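Local structure of XAC2610 protein (Xanthomonas axonopodis pv. citri, 4QTQ) at residues Gly19-Asp24 with Ser76-Gly81; Ile94-Ile99 with Glu105-Trp110; Val124-Ala129 with Val135-Leu140; Asp142-Val145 with Leu150-Val153. The protein probably acts as an immunity protein that inhibits peptidoglycan hydrolases delivered by a bacterium-killing type IV secretion system, and carries a bound calcium ion. One frame throughout, in Å; residues are numbered along the deposited sequence.

Contact 1 of 4, residues Gly19-Asp24 with Ser76-Gly81; sequences GEISAD and STFYHG
The backbones of residues 19-24 and 76-81 keep well apart, their closest CA atoms, those of A23 and F78, being 8.7 Å from each other, so side chains alone bridge the gap. F78 does most of this work. With CG set anti to its own carbonyl carbon (chi1 -56°), the ring extends from strand 78-80 and brings its outer end, CE2 and CZ, to I21 and A23, alternate residues of strand 20-25. I21 comes in at the rim of the ring, its CG2 lying near the ring plane and 3.8 Å from CZ of F78. The methyl of A23 approaches obliquely, CB standing 3.7 Å from CE2 of F78; so small a side chain leaves room for the phenyl ring to come close to the strand. One face of the ring is covered from its own segment by CG2 of T77, 3.5 Å above the ring plane and displaced toward the rim. V30 and I94 also pack on F78, while A13 and L15 pack on I21. Apolar side chains meeting between two separate layers, here the four-stranded antiparallel sheet and the mixed sheet that holds strand 78-80, are characteristic of the core of a beta-sandwich.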
loop_
_atom_site.group_PDB
_atom_site.type_symbol
_atom_site.label_atom_id
_atom_site.label_comp_id
_atom_site.label_asym_id
_atom_site.label_seq_id
_atom_site.Cartn_x
_atom_site.Cartn_y
_atom_site.Cartn_z
ATOM N N GLY A 19 2.401 9.329 23.275
ATOM C CA GLY A 19 2.162 8.388 22.181
ATOM C C GLY A 19 1.305 9.002 21.085
ATOM O O GLY A 19 0.376 8.368 20.587
ATOM N N GLU A 20 1.638 10.233 20.695
ATOM C CA GLU A 20 0.833 10.990 19.750
ATOM C C GLU A 20 1.658 11.678 18.676
ATOM O O GLU A 20 2.750 12.185 18.944
ATOM C CB GLU A 20 -0.032 12.011 20.503
ATOM C CG GLU A 20 -1.480 11.569 20.635
ATOM C CD GLU A 20 -2.151 12.015 21.925
ATOM O OE1 GLU A 20 -1.735 13.044 22.512
ATOM O OE2 GLU A 20 -3.110 11.324 22.345
ATOM N N ILE A 21 1.121 11.668 17.456
ATOM C CA ILE A 21 1.617 12.460 16.333
ATOM C C ILE A 21 0.434 13.242 15.790
ATOM O O ILE A 21 -0.701 12.773 15.850
ATOM C CB ILE A 21 2.148 11.569 15.187
ATOM C CG1 ILE A 21 3.454 10.896 15.583
ATOM C CG2 ILE A 21 2.348 12.376 13.898
ATOM C CD1 ILE A 21 3.797 9.695 14.733
ATOM N N SER A 22 0.705 14.421 15.233
ATOM C CA SER A 22 -0.335 15.235 14.602
ATOM C C SER A 22 0.272 16.055 13.470
ATOM O O SER A 22 1.151 16.875 13.709
ATOM C CB SER A 22 -0.975 16.152 15.644
ATOM O OG SER A 22 -2.046 16.870 15.084
ATOM N N ALA A 23 -0.175 15.808 12.238
ATOM C CA ALA A 23 0.419 16.455 11.063
ATOM C C ALA A 23 -0.639 16.879 10.070
ATOM O O ALA A 23 -1.717 16.293 10.023
ATOM C CB ALA A 23 1.407 15.514 10.392
ATOM N N ASP A 24 -0.324 17.908 9.289
ATOM C CA ASP A 24 -1.131 18.287 8.147
ATOM C C ASP A 24 -0.329 18.057 6.878
ATOM O O ASP A 24 0.712 18.673 6.686
ATOM C CB ASP A 24 -1.558 19.751 8.223
ATOM C CG ASP A 24 -2.618 20.089 7.186
ATOM O OD1 ASP A 24 -3.798 19.711 7.399
ATOM O OD2 ASP A 24 -2.273 20.717 6.158
ATOM N N SER A 76 10.448 8.456 7.621
ATOM C CA SER A 76 9.628 8.410 6.401
ATOM C C SER A 76 8.139 8.168 6.749
ATOM O O SER A 76 7.558 7.122 6.451
ATOM C CB SER A 76 10.154 7.333 5.451
ATOM O OG SER A 76 9.653 7.522 4.140
ATOM N N THR A 77 7.518 9.160 7.366
ATOM C CA THR A 77 6.261 8.923 8.050
ATOM C C THR A 77 5.040 9.050 7.133
ATOM O O THR A 77 4.267 8.096 6.999
ATOM C CB THR A 77 6.126 9.845 9.275
ATOM O OG1 THR A 77 7.381 9.898 9.971
ATOM C CG2 THR A 77 5.035 9.331 10.214
ATOM N N PHE A 78 4.890 10.205 6.487
ATOM C CA PHE A 78 3.703 10.495 5.674
ATOM C C PHE A 78 4.052 10.841 4.245
ATOM O O PHE A 78 5.016 11.574 3.980
ATOM C CB PHE A 78 2.922 11.681 6.231
ATOM C CG PHE A 78 2.499 11.525 7.654
ATOM C CD1 PHE A 78 1.395 10.754 7.980
ATOM C CD2 PHE A 78 3.175 12.184 8.670
ATOM C CE1 PHE A 78 0.991 10.616 9.301
ATOM C CE2 PHE A 78 2.765 12.065 9.986
ATOM C CZ PHE A 78 1.674 11.279 10.302
ATOM N N TYR A 79 3.234 10.337 3.329
ATOM C CA TYR A 79 3.323 10.699 1.924
ATOM C C TYR A 79 1.923 10.977 1.372
ATOM O O TYR A 79 0.963 10.252 1.652
ATOM C CB TYR A 79 4.040 9.602 1.138
ATOM C CG TYR A 79 4.012 9.771 -0.369
ATOM C CD1 TYR A 79 4.969 10.549 -1.038
ATOM C CD2 TYR A 79 3.024 9.144 -1.128
ATOM C CE1 TYR A 79 4.934 10.689 -2.417
ATOM C CE2 TYR A 79 2.982 9.276 -2.500
ATOM C CZ TYR A 79 3.929 10.038 -3.145
ATOM O OH TYR A 79 3.837 10.136 -4.512
ATOM N N HIS A 80 1.816 12.047 0.603
ATOM C CA HIS A 80 0.583 12.415 -0.067
ATOM C C HIS A 80 0.934 12.635 -1.529
ATOM O O HIS A 80 1.720 13.515 -1.865
ATOM C CB HIS A 80 -0.001 13.672 0.590
ATOM C CG HIS A 80 -1.328 14.105 0.037
ATOM N ND1 HIS A 80 -1.864 15.349 0.301
ATOM C CD2 HIS A 80 -2.217 13.479 -0.768
ATOM C CE1 HIS A 80 -3.029 15.465 -0.310
ATOM N NE2 HIS A 80 -3.265 14.345 -0.969
ATOM N N GLY A 81 0.394 11.789 -2.394
ATOM C CA GLY A 81 0.691 11.862 -3.811
ATOM C C GLY A 81 0.327 10.588 -4.533
ATOM O O GLY A 81 -0.212 9.653 -3.919
#

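Contact 2 of 4, residues Ile94-Ile99 with Glu105-Trp110; sequences IILTDI and EDVVVW. With CA (calcium ion), chain B.
Two carboxylates, those of D98 and D106, meet at the loop end of this hairpin, with D98 OD1 only 3.2 Å from D106 OD2, because a calcium ion draws them together. D98 binds it through one oxygen, OD1, at 2.3 Å. D106 clamps it with both, OD1 and OD2 each lying 2.6 Å from the metal; a water, N100, D102 and the carbonyl of H104 complete the site, in the D-x-N-x-D-G-x-x-D pattern of calcium loops such as those of FG-GAP beta-propellers. D106 OD2 also accepts the backbone N of I99 at 2.7 Å through its anti lone pair, and D106 OD1 takes N of F127, so the carboxylate is fixed on several sides. Behind the metal the strands run antiparallel. I95 and V108 form a hydrogen-bonded pair with I95 N to V108 O at 2.8 Å, whereas D106 N reaches T97 O from above the carbonyl plane. Branched and apolar residues suit both faces: L96 CD2 lies beside V107 CG2 at 4.0 Å, and on the face that carries V108 the side chain of I99, from the loop, crosses that of V108 at about a right angle, CD1 of I99 lying 3.7 Å from CG2 of V108. E105 turns its carboxylate to H80, and T97 its hydroxyl to G81. The hairpin occupies the middle of the mixed sheet, between strands 78-80 and 121-128, with strand 28-33 packed over I94 and L96.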
loop_
_atom_site.group_PDB
_atom_site.type_symbol
_atom_site.label_atom_id
_atom_site.label_comp_id
_atom_site.label_asym_id
_atom_site.label_seq_id
_atom_site.Cartn_x
_atom_site.Cartn_y
_atom_site.Cartn_z
ATOM N N ILE A 94 2.336 5.927 6.386
ATOM C CA ILE A 94 0.946 6.328 6.153
ATOM C C ILE A 94 0.877 7.145 4.874
ATOM O O ILE A 94 1.483 8.218 4.794
ATOM C CB ILE A 94 0.394 7.161 7.331
ATOM C CG1 ILE A 94 0.262 6.290 8.584
ATOM C CG2 ILE A 94 -0.957 7.789 6.971
ATOM C CD1 ILE A 94 0.058 7.078 9.855
ATOM N N ILE A 95 0.145 6.615 3.894
ATOM C CA ILE A 95 0.075 7.155 2.514
ATOM C C ILE A 95 -1.366 7.562 2.118
ATOM O O ILE A 95 -2.311 6.767 2.208
ATOM C CB ILE A 95 0.588 6.090 1.516
ATOM C CG1 ILE A 95 2.082 5.808 1.758
ATOM C CG2 ILE A 95 0.315 6.482 0.058
ATOM C CD1 ILE A 95 2.449 4.343 1.615
ATOM N N LEU A 96 -1.505 8.809 1.692
ATOM C CA LEU A 96 -2.748 9.384 1.168
ATOM C C LEU A 96 -2.634 9.501 -0.358
ATOM O O LEU A 96 -1.769 10.206 -0.884
ATOM C CB LEU A 96 -2.991 10.767 1.776
ATOM C CG LEU A 96 -2.709 10.954 3.265
ATOM C CD1 LEU A 96 -2.789 12.429 3.629
ATOM C CD2 LEU A 96 -3.683 10.146 4.097
ATOM N N THR A 97 -3.496 8.778 -1.062
ATOM C CA THR A 97 -3.381 8.606 -2.497
ATOM C C THR A 97 -4.710 8.062 -3.007
ATOM O O THR A 97 -5.345 7.243 -2.335
ATOM C CB THR A 97 -2.232 7.628 -2.846
ATOM O OG1 THR A 97 -1.998 7.641 -4.253
ATOM C CG2 THR A 97 -2.558 6.185 -2.405
ATOM N N ASP A 98 -5.149 8.543 -4.168
ATOM C CA ASP A 98 -6.409 8.085 -4.756
ATOM C C ASP A 98 -6.091 6.870 -5.578
ATOM O O ASP A 98 -5.485 6.970 -6.632
ATOM C CB ASP A 98 -7.048 9.168 -5.636
ATOM C CG ASP A 98 -8.403 8.750 -6.208
ATOM O OD1 ASP A 98 -9.079 7.854 -5.631
ATOM O OD2 ASP A 98 -8.793 9.343 -7.243
ATOM N N ILE A 99 -6.482 5.712 -5.081
ATOM C CA ILE A 99 -6.141 4.452 -5.721
ATOM C C ILE A 99 -7.145 4.151 -6.829
ATOM O O ILE A 99 -6.761 3.700 -7.907
ATOM C CB ILE A 99 -6.080 3.301 -4.685
ATOM C CG1 ILE A 99 -4.912 3.551 -3.713
ATOM C CG2 ILE A 99 -5.926 1.946 -5.371
ATOM C CD1 ILE A 99 -4.851 2.615 -2.527
ATOM N N GLU A 105 -8.973 10.998 -2.009
ATOM C CA GLU A 105 -7.849 10.232 -1.516
ATOM C C GLU A 105 -8.330 9.066 -0.666
ATOM O O GLU A 105 -9.331 9.154 0.062
ATOM C CB GLU A 105 -6.873 11.061 -0.690
ATOM C CG GLU A 105 -5.923 11.908 -1.503
ATOM C CD GLU A 105 -6.473 13.287 -1.725
ATOM O OE1 GLU A 105 -7.716 13.449 -1.660
ATOM O OE2 GLU A 105 -5.664 14.207 -1.961
ATOM N N ASP A 106 -7.601 7.973 -0.814
ATOM C CA ASP A 106 -7.742 6.790 -0.012
ATOM C C ASP A 106 -6.519 6.717 0.900
ATOM O O ASP A 106 -5.640 7.577 0.842
ATOM C CB ASP A 106 -7.827 5.587 -0.943
ATOM C CG ASP A 106 -8.858 5.790 -2.042
ATOM O OD1 ASP A 106 -10.048 6.020 -1.711
ATOM O OD2 ASP A 106 -8.489 5.745 -3.237
ATOM N N VAL A 107 -6.452 5.691 1.745
ATOM C CA VAL A 107 -5.410 5.624 2.753
ATOM C C VAL A 107 -4.757 4.241 2.771
ATOM O O VAL A 107 -5.440 3.206 2.682
ATOM C CB VAL A 107 -5.948 5.995 4.159
ATOM C CG1 VAL A 107 -4.840 5.920 5.210
ATOM C CG2 VAL A 107 -6.566 7.375 4.133
ATOM N N VAL A 108 -3.431 4.254 2.851
ATOM C CA VAL A 108 -2.629 3.039 2.883
ATOM C C VAL A 108 -1.734 3.108 4.109
ATOM O O VAL A 108 -1.043 4.104 4.342
ATOM C CB VAL A 108 -1.763 2.884 1.611
ATOM C CG1 VAL A 108 -0.917 1.624 1.697
ATOM C CG2 VAL A 108 -2.619 2.873 0.363
ATOM N N VAL A 109 -1.746 2.044 4.895
ATOM C CA VAL A 109 -1.056 2.026 6.165
ATOM C C VAL A 109 -0.074 0.840 6.209
ATOM O O VAL A 109 -0.435 -0.287 5.855
ATOM C CB VAL A 109 -2.093 1.965 7.298
ATOM C CG1 VAL A 109 -1.449 1.657 8.626
ATOM C CG2 VAL A 109 -2.862 3.287 7.375
ATOM N N TRP A 110 1.168 1.110 6.611
ATOM C CA TRP A 110 2.161 0.053 6.780
ATOM C C TRP A 110 1.818 -0.675 8.064
ATOM O O TRP A 110 2.128 -0.199 9.158
ATOM C CB TRP A 110 3.577 0.628 6.812
ATOM C CG TRP A 110 4.653 -0.411 7.103
ATOM C CD1 TRP A 110 4.506 -1.774 7.116
ATOM C CD2 TRP A 110 6.032 -0.158 7.415
ATOM N NE1 TRP A 110 5.701 -2.378 7.449
ATOM C CE2 TRP A 110 6.657 -1.412 7.618
ATOM C CE3 TRP A 110 6.797 1.010 7.571
ATOM C CZ2 TRP A 110 7.996 -1.530 7.962
ATOM C CZ3 TRP A 110 8.130 0.891 7.912
ATOM C CH2 TRP A 110 8.718 -0.374 8.106
HETATM CA CA CA B . -10.561 7.170 -3.952
HETATM O O HOH W 1 -12.622 6.719 -3.013
#

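Contact 3 of 4, residues Val124-Ala129 with Val135-Leu140; sequences VYLFDA and VFNQSL
Different first torsions bring Y125 and F136 together: CG of Y125 stands anti to its carbonyl carbon (chi1 -50°), while CG of F136 extends away from its backbone N (chi1 174°). The edge of F136 thereby meets the face of Y125 in a T-shaped stack, with ring centroids 5.7 Å apart and planes at 73°. Their backbones form a non-hydrogen-bonded antiparallel pair, while the neighbouring pair is bonded both ways, V135 N giving to L126 O at 2.8 Å. N137 stands right before a short helix. Its backbone N binds V124 O at 2.7 Å. Its side chain is the N-cap: OD1 receives L140 N at 2.9 Å and the hydroxyl of S139 at 2.8 Å, while ND2 is bonded to N179 O. Two donors on one oxygen and an acceptor for the amide nitrogen fix the rotation of this buried amide, a task suited to asparagine. L140 of the helix packs on V124 and L126: CG1 of V124 rests on CB of L140 at 3.7 Å, and CD1 of L126 meets CD1 of L140 at 3.8 Å. With its first turn capped by a residue that is itself bonded to V124, the start of the helix is tied to strand 121-128, one strand in from the edge of the sheet.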
loop_
_atom_site.group_PDB
_atom_site.type_symbol
_atom_site.label_atom_id
_atom_site.label_comp_id
_atom_site.label_asym_id
_atom_site.label_seq_id
_atom_site.Cartn_x
_atom_site.Cartn_y
_atom_site.Cartn_z
ATOM N N VAL A 124 -5.066 -1.374 3.145
ATOM C CA VAL A 124 -5.595 -0.392 2.204
ATOM C C VAL A 124 -7.052 -0.082 2.555
ATOM O O VAL A 124 -7.859 -0.995 2.759
ATOM C CB VAL A 124 -5.461 -0.908 0.754
ATOM C CG1 VAL A 124 -6.060 0.068 -0.240
ATOM C CG2 VAL A 124 -3.998 -1.160 0.434
ATOM N N TYR A 125 -7.363 1.214 2.638
ATOM C CA TYR A 125 -8.715 1.710 2.909
ATOM C C TYR A 125 -9.170 2.683 1.811
ATOM O O TYR A 125 -8.553 3.746 1.610
ATOM C CB TYR A 125 -8.779 2.434 4.262
ATOM C CG TYR A 125 -8.183 1.672 5.436
ATOM C CD1 TYR A 125 -6.808 1.576 5.593
ATOM C CD2 TYR A 125 -8.992 1.059 6.385
ATOM C CE1 TYR A 125 -6.247 0.881 6.650
ATOM C CE2 TYR A 125 -8.446 0.354 7.456
ATOM C CZ TYR A 125 -7.065 0.267 7.575
ATOM O OH TYR A 125 -6.482 -0.392 8.615
ATOM N N LEU A 126 -10.246 2.324 1.108
ATOM C CA LEU A 126 -10.827 3.202 0.094
ATOM C C LEU A 126 -11.897 4.101 0.711
ATOM O O LEU A 126 -12.722 3.657 1.514
ATOM C CB LEU A 126 -11.427 2.382 -1.054
ATOM C CG LEU A 126 -10.475 1.509 -1.869
ATOM C CD1 LEU A 126 -11.244 0.863 -3.005
ATOM C CD2 LEU A 126 -9.308 2.316 -2.422
ATOM N N PHE A 127 -11.889 5.372 0.331
ATOM C CA PHE A 127 -12.946 6.253 0.749
ATOM C C PHE A 127 -14.237 5.837 0.048
ATOM O O PHE A 127 -14.284 5.741 -1.175
ATOM C CB PHE A 127 -12.628 7.711 0.422
ATOM C CG PHE A 127 -13.589 8.669 1.036
ATOM C CD1 PHE A 127 -13.557 8.913 2.401
ATOM C CD2 PHE A 127 -14.549 9.309 0.262
ATOM C CE1 PHE A 127 -14.458 9.784 2.981
ATOM C CE2 PHE A 127 -15.449 10.188 0.836
ATOM C CZ PHE A 127 -15.399 10.434 2.195
ATOM N N ASP A 128 -15.264 5.552 0.838
ATOM C CA ASP A 128 -16.545 5.140 0.302
ATOM C C ASP A 128 -17.439 6.365 0.335
ATOM O O ASP A 128 -17.890 6.781 1.401
ATOM C CB ASP A 128 -17.123 3.999 1.136
ATOM C CG ASP A 128 -18.241 3.263 0.428
ATOM O OD1 ASP A 128 -19.267 3.897 0.102
ATOM O OD2 ASP A 128 -18.088 2.043 0.205
ATOM N N ALA A 129 -17.662 6.946 -0.843
ATOM C CA ALA A 129 -18.391 8.210 -0.996
ATOM C C ALA A 129 -19.809 8.182 -0.408
ATOM O O ALA A 129 -20.304 9.201 0.087
ATOM C CB ALA A 129 -18.445 8.600 -2.469
ATOM N N VAL A 135 -13.095 2.460 4.063
ATOM C CA VAL A 135 -13.475 1.056 4.202
ATOM C C VAL A 135 -12.266 0.169 3.928
ATOM O O VAL A 135 -11.635 0.269 2.881
ATOM C CB VAL A 135 -14.645 0.742 3.232
ATOM C CG1 VAL A 135 -15.067 -0.724 3.315
ATOM C CG2 VAL A 135 -15.843 1.638 3.553
ATOM N N PHE A 136 -11.916 -0.687 4.879
ATOM C CA PHE A 136 -10.807 -1.605 4.680
ATOM C C PHE A 136 -11.070 -2.436 3.429
ATOM O O PHE A 136 -12.156 -3.005 3.292
ATOM C CB PHE A 136 -10.630 -2.519 5.892
ATOM C CG PHE A 136 -9.597 -3.583 5.684
ATOM C CD1 PHE A 136 -8.246 -3.300 5.858
ATOM C CD2 PHE A 136 -9.959 -4.847 5.266
ATOM C CE1 PHE A 136 -7.273 -4.278 5.656
ATOM C CE2 PHE A 136 -8.992 -5.831 5.066
ATOM C CZ PHE A 136 -7.648 -5.535 5.252
ATOM N N ASN A 137 -10.086 -2.518 2.533
ATOM C CA ASN A 137 -10.220 -3.298 1.291
ATOM C C ASN A 137 -9.373 -4.566 1.334
ATOM O O ASN A 137 -8.141 -4.515 1.272
ATOM C CB ASN A 137 -9.838 -2.475 0.062
ATOM C CG ASN A 137 -10.396 -3.068 -1.228
ATOM O OD1 ASN A 137 -9.878 -4.056 -1.751
ATOM N ND2 ASN A 137 -11.483 -2.486 -1.724
ATOM N N GLN A 138 -10.032 -5.712 1.440
ATOM C CA GLN A 138 -9.312 -6.981 1.515
ATOM C C GLN A 138 -8.489 -7.241 0.242
ATOM O O GLN A 138 -7.302 -7.566 0.325
ATOM C CB GLN A 138 -10.285 -8.137 1.763
ATOM C CG GLN A 138 -9.596 -9.445 2.143
ATOM C CD GLN A 138 -8.933 -9.377 3.503
ATOM O OE1 GLN A 138 -9.605 -9.193 4.519
ATOM N NE2 GLN A 138 -7.614 -9.517 3.536
ATOM N N SER A 139 -9.116 -7.092 -0.927
ATOM C CA SER A 139 -8.458 -7.447 -2.180
ATOM C C SER A 139 -7.213 -6.593 -2.400
ATOM O O SER A 139 -6.176 -7.112 -2.789
ATOM C CB SER A 139 -9.401 -7.376 -3.399
ATOM O OG SER A 139 -9.760 -6.043 -3.722
ATOM N N LEU A 140 -7.301 -5.297 -2.128
ATOM C CA LEU A 140 -6.148 -4.416 -2.327
ATOM C C LEU A 140 -5.024 -4.680 -1.314
ATOM O O LEU A 140 -3.855 -4.732 -1.678
ATOM C CB LEU A 140 -6.584 -2.954 -2.313
ATOM C CG LEU A 140 -7.350 -2.536 -3.575
ATOM C CD1 LEU A 140 -8.013 -1.179 -3.392
ATOM C CD2 LEU A 140 -6.451 -2.516 -4.795
#

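Contact 4 of 4, residues Asp142-Val145 with Leu150-Val153; sequences DITV and LFSV
OG1 of T144 is held by two groups, the carbonyl of S141 and the backbone N of Y122, which leaves the methyl to face L150 and F151. Threonine suits the place because it offers both kinds of group. OG1 sits between backbone N and carbonyl carbon (chi1 74°), which directs CG2 anti to the carbonyl carbon and across to the opposite segment. There CG2 lies 3.8 Å from CE2 of F151 and 3.9 Å from CD1 of L150, with the T144 and L150 side chains running side by side in the same direction. I143, one residue earlier, meets the neighbouring part of the same ring at about a right angle, its CG2 being 3.9 Å from CD2 of F151. Both methyls approach the phenyl ring obliquely. L150 adds cover from within its own segment, CD1 standing 3.8 Å above the F151 ring plane and over its centre. F151 owes this position to its first torsion (chi1 47°), which tucks CG between its backbone N and carbonyl carbon. L83, V124 and L158 also touch the ring, making a largely apolar surround that fits a phenylalanine. This is buried packing between two sheets: the end of helix 138-143 and the connection into strand 152-154 form an apolar layer between the mixed sheet and the C-terminal antiparallel sheet, as in the core of a multi-sheet beta protein.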
loop_
_atom_site.group_PDB
_atom_site.type_symbol
_atom_site.label_atom_id
_atom_site.label_comp_id
_atom_site.label_asym_id
_atom_site.label_seq_id
_atom_site.Cartn_x
_atom_site.Cartn_y
_atom_site.Cartn_z
ATOM N N ASP A 142 -4.434 -7.429 0.188
ATOM C CA ASP A 142 -3.893 -8.730 -0.176
ATOM C C ASP A 142 -2.845 -8.675 -1.293
ATOM O O ASP A 142 -1.971 -9.522 -1.344
ATOM C CB ASP A 142 -5.008 -9.679 -0.597
ATOM C CG ASP A 142 -5.680 -10.383 0.581
ATOM O OD1 ASP A 142 -5.227 -10.271 1.744
ATOM O OD2 ASP A 142 -6.686 -11.081 0.326
ATOM N N ILE A 143 -2.923 -7.694 -2.186
ATOM C CA ILE A 143 -1.925 -7.596 -3.262
ATOM C C ILE A 143 -0.528 -7.404 -2.680
ATOM O O ILE A 143 0.457 -7.857 -3.272
ATOM C CB ILE A 143 -2.199 -6.429 -4.241
ATOM C CG1 ILE A 143 -3.513 -6.631 -5.003
ATOM C CG2 ILE A 143 -1.066 -6.315 -5.256
ATOM C CD1 ILE A 143 -4.004 -5.390 -5.728
ATOM N N THR A 144 -0.439 -6.741 -1.522
ATOM C CA THR A 144 0.859 -6.370 -0.933
ATOM C C THR A 144 1.532 -7.551 -0.241
ATOM O O THR A 144 2.747 -7.518 0.004
ATOM C CB THR A 144 0.754 -5.176 0.053
ATOM O OG1 THR A 144 0.145 -5.591 1.284
ATOM C CG2 THR A 144 -0.045 -4.025 -0.545
ATOM N N VAL A 145 0.747 -8.586 0.056
ATOM C CA VAL A 145 1.256 -9.799 0.688
ATOM C C VAL A 145 2.117 -10.573 -0.308
ATOM O O VAL A 145 1.713 -10.827 -1.452
ATOM C CB VAL A 145 0.116 -10.693 1.224
ATOM C CG1 VAL A 145 0.667 -11.997 1.792
ATOM C CG2 VAL A 145 -0.671 -9.967 2.293
ATOM N N LEU A 150 4.676 -1.985 -2.015
ATOM C CA LEU A 150 3.403 -1.425 -2.421
ATOM C C LEU A 150 3.298 -1.324 -3.944
ATOM O O LEU A 150 4.260 -0.975 -4.629
ATOM C CB LEU A 150 3.204 -0.045 -1.793
ATOM C CG LEU A 150 1.837 0.633 -1.945
ATOM C CD1 LEU A 150 0.722 -0.265 -1.431
ATOM C CD2 LEU A 150 1.834 1.944 -1.178
ATOM N N PHE A 151 2.121 -1.671 -4.449
ATOM C CA PHE A 151 1.797 -1.582 -5.870
ATOM C C PHE A 151 1.851 -0.152 -6.411
ATOM O O PHE A 151 1.843 0.816 -5.647
ATOM C CB PHE A 151 0.409 -2.207 -6.145
ATOM C CG PHE A 151 -0.667 -1.773 -5.187
ATOM C CD1 PHE A 151 -1.271 -0.532 -5.312
ATOM C CD2 PHE A 151 -1.071 -2.610 -4.149
ATOM C CE1 PHE A 151 -2.269 -0.132 -4.429
ATOM C CE2 PHE A 151 -2.057 -2.215 -3.263
ATOM C CZ PHE A 151 -2.663 -0.976 -3.404
ATOM N N SER A 152 1.935 -0.044 -7.737
ATOM C CA SER A 152 1.879 1.246 -8.437
ATOM C C SER A 152 0.527 1.337 -9.123
ATOM O O SER A 152 -0.030 0.320 -9.508
ATOM C CB SER A 152 2.984 1.334 -9.484
ATOM O OG SER A 152 4.211 0.838 -8.967
ATOM N N VAL A 153 0.006 2.546 -9.286
ATOM C CA VAL A 153 -1.283 2.730 -9.943
ATOM C C VAL A 153 -1.099 3.502 -11.250
ATOM O O VAL A 153 -0.366 4.495 -11.299
ATOM C CB VAL A 153 -2.294 3.464 -9.029
ATOM C CG1 VAL A 153 -3.639 3.601 -9.734
ATOM C CG2 VAL A 153 -2.474 2.716 -7.715
#

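Contacts 1, 2 and 3 all reach the mixed sheet and follow its strand order. Contact 1 joins contact 2 through Y79 O and L96 N, 2.9 Å apart, and contact 2 joins contact 3 through V107 O and Y125 N at 2.8 Å. The calcium ion lies in contact 2, but contact 3 comes close, the side chain of L126 being about 5 Å from the ion; the side chain of F151 of contact 4 is about 11 Å away. Contact 4 shares helix 138-143 with contact 3, and packs on contact 2 where CD1 of I95 meets CD2 of L150 at 3.7 Å. Contacts 1 and 4 do not touch, their centres being 21 Å apart.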